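Local atomic coordinates of putative secreted endoglycosylceramidase (PDB entry 6JYZ), a protein that probably hydrolyses O-glycosyl bonds, acting as a secreted family 5 glycoside hydrolase that releases the sugar headgroup from galactosylceramides. Residues V81-I86 against Y119-M124. Numbering follows the deposited sequence.
Sequences VVRLNI and YTVLDM
Arg83 and Asp123 meet because both side chains leave the backbone with CG trans to N (chi1 -177° and 158°), and Arg83 then runs extended from CG to NE. The guanidinium and carboxylate end up stacked, their planes 10° apart, with Arg83 CZ 3.2 Å from Asp123 OD2, an oxygen whose position is less certain, so all its contacts carry some doubt. It sits over the guanidinium face, and the salt bridge, with Arg83 NH1 3.4 Å from Asp123 OD2, works through charge, no N-H being aimed at it. The N-H groups serve other partners: NE pairs with Asp218, NH1 with Asn46 and Glu329, NH2 with Asn221 and Glu263. Asn85 approaches the same carboxylate with its amide almost perpendicular, and Asn85 ND2 donates to Asp123 OD2 at 2.8 Å. Beneath these groups the strands run parallel in register, joined by backbone bonds such as Val121 N to Val82 O (2.8 Å) and Ile86 N to Asp123 O (2.9 Å). Val81 CG2 touches Val121 CG2 at 4.1 Å on the same face as Arg83; on the reverse, Thr120 CG2 packs against Leu84 CB at 3.9 Å, and helices 100-115 and 193-206 cover that side. In this family 5 (beta/alpha)8 barrel, the interior face gathers its polar groups toward the strands' C-terminal ends, beyond the valines. A leucine in place of Arg83 would probably leave the carboxylates of Asp123, Asp218, Glu263 and Glu329 without their shared positive charge. Salt-bridged to all four, Arg83 probably helps offset their charge inside the barrel.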
loop_
_atom_site.group_PDB
_atom_site.type_symbol
_atom_site.label_atom_id
_atom_site.label_comp_id
_atom_site.label_asym_id
_atom_site.label_seq_id
_atom_site.Cartn_x
_atom_site.Cartn_y
_atom_site.Cartn_z
ATOM N N VAL A 81 2.185 -7.598 7.017
ATOM C CA VAL A 81 2.716 -6.992 5.788
ATOM C C VAL A 81 2.887 -5.511 6.074
ATOM O O VAL A 81 2.217 -4.903 6.888
ATOM C CB VAL A 81 1.755 -7.214 4.584
ATOM C CG1 VAL A 81 0.487 -6.367 4.676
ATOM C CG2 VAL A 81 2.452 -6.972 3.253
ATOM N N VAL A 82 3.818 -4.939 5.316
ATOM C CA VAL A 82 3.986 -3.489 5.244
ATOM C C VAL A 82 4.051 -3.095 3.764
ATOM O O VAL A 82 4.658 -3.795 2.954
ATOM C CB VAL A 82 5.274 -3.053 5.949
ATOM C CG1 VAL A 82 6.486 -3.759 5.429
ATOM C CG2 VAL A 82 5.531 -1.573 5.808
ATOM N N ARG A 83 3.359 -2.019 3.435
ATOM C CA ARG A 83 3.530 -1.375 2.126
ATOM C C ARG A 83 4.532 -0.244 2.358
ATOM O O ARG A 83 4.230 0.769 2.961
ATOM C CB ARG A 83 2.175 -0.926 1.570
ATOM C CG ARG A 83 2.333 -0.324 0.153
ATOM C CD ARG A 83 0.954 -0.162 -0.465
ATOM N NE ARG A 83 0.967 0.488 -1.777
ATOM C CZ ARG A 83 0.527 1.721 -2.032
ATOM N NH1 ARG A 83 0.243 2.601 -1.075
ATOM N NH2 ARG A 83 0.377 2.050 -3.335
ATOM N N LEU A 84 5.763 -0.515 1.901
ATOM C CA LEU A 84 6.885 0.389 2.155
ATOM C C LEU A 84 6.944 1.418 1.024
ATOM O O LEU A 84 7.212 1.049 -0.133
ATOM C CB LEU A 84 8.156 -0.464 2.264
ATOM C CG LEU A 84 9.364 0.324 2.760
ATOM C CD1 LEU A 84 9.258 0.675 4.252
ATOM C CD2 LEU A 84 10.603 -0.508 2.514
ATOM N N ASN A 85 6.617 2.652 1.363
ATOM C CA ASN A 85 6.495 3.693 0.329
ATOM C C ASN A 85 7.891 4.251 0.046
ATOM O O ASN A 85 8.416 5.020 0.875
ATOM C CB ASN A 85 5.562 4.794 0.851
ATOM C CG ASN A 85 4.286 4.315 1.524
ATOM O OD1 ASN A 85 4.007 4.773 2.651
ATOM N ND2 ASN A 85 3.492 3.470 0.880
ATOM N N ILE A 86 8.418 3.910 -1.105
ATOM C CA ILE A 86 9.769 4.331 -1.493
ATOM C C ILE A 86 9.695 5.288 -2.673
ATOM O O ILE A 86 8.641 5.446 -3.304
ATOM C CB ILE A 86 10.658 3.134 -1.809
ATOM C CG1 ILE A 86 10.172 2.353 -3.019
ATOM C CG2 ILE A 86 10.799 2.203 -0.571
ATOM C CD1 ILE A 86 11.130 1.260 -3.518
ATOM N N TYR A 119 6.004 -9.393 5.955
ATOM C CA TYR A 119 6.403 -9.303 4.560
ATOM C C TYR A 119 6.374 -7.848 4.085
ATOM O O TYR A 119 5.638 -7.021 4.625
ATOM C CB TYR A 119 5.388 -10.055 3.690
ATOM C CG TYR A 119 5.439 -11.564 3.777
ATOM C CD1 TYR A 119 6.285 -12.261 2.937
ATOM C CD2 TYR A 119 4.573 -12.284 4.592
ATOM C CE1 TYR A 119 6.334 -13.646 2.927
ATOM C CE2 TYR A 119 4.582 -13.673 4.575
ATOM C CZ TYR A 119 5.489 -14.329 3.773
ATOM O OH TYR A 119 5.491 -15.716 3.775
ATOM N N THR A 120 7.156 -7.537 3.046
ATOM C CA THR A 120 7.216 -6.192 2.503
ATOM C C THR A 120 6.752 -6.127 1.064
ATOM O O THR A 120 7.244 -6.872 0.201
ATOM C CB THR A 120 8.644 -5.676 2.567
ATOM O OG1 THR A 120 9.058 -5.600 3.932
ATOM C CG2 THR A 120 8.772 -4.263 2.009
ATOM N N VAL A 121 5.822 -5.200 0.790
ATOM C CA VAL A 121 5.513 -4.772 -0.560
ATOM C C VAL A 121 6.343 -3.529 -0.828
ATOM O O VAL A 121 6.258 -2.543 -0.076
ATOM C CB VAL A 121 4.012 -4.476 -0.712
ATOM C CG1 VAL A 121 3.742 -3.767 -2.042
ATOM C CG2 VAL A 121 3.179 -5.719 -0.565
ATOM N N LEU A 122 7.155 -3.562 -1.889
ATOM C CA LEU A 122 7.905 -2.370 -2.295
ATOM C C LEU A 122 7.014 -1.521 -3.201
ATOM O O LEU A 122 6.682 -1.961 -4.295
ATOM C CB LEU A 122 9.177 -2.788 -3.051
ATOM C CG LEU A 122 10.169 -3.614 -2.200
ATOM C CD1 LEU A 122 11.294 -4.056 -3.105
ATOM C CD2 LEU A 122 10.691 -2.772 -1.059
ATOM N N ASP A 123 6.668 -0.332 -2.727
ATOM C CA ASP A 123 5.752 0.535 -3.462
ATOM C C ASP A 123 6.490 1.761 -3.991
ATOM O O ASP A 123 6.962 2.563 -3.199
ATOM C CB ASP A 123 4.617 0.944 -2.506
ATOM C CG ASP A 123 3.888 2.207 -2.881
ATOM O OD1 ASP A 123 3.726 2.527 -4.058
ATOM O OD2 ASP A 123 3.512 2.938 -1.916
ATOM N N MET A 124 6.542 1.862 -5.317
ATOM C CA MET A 124 7.147 3.043 -5.941
ATOM C C MET A 124 6.127 4.160 -5.808
ATOM O O MET A 124 5.195 4.263 -6.632
ATOM C CB MET A 124 7.475 2.712 -7.393
ATOM C CG MET A 124 8.382 3.746 -8.065
ATOM S SD MET A 124 10.109 3.737 -7.415
ATOM C CE MET A 124 10.690 2.158 -8.014
#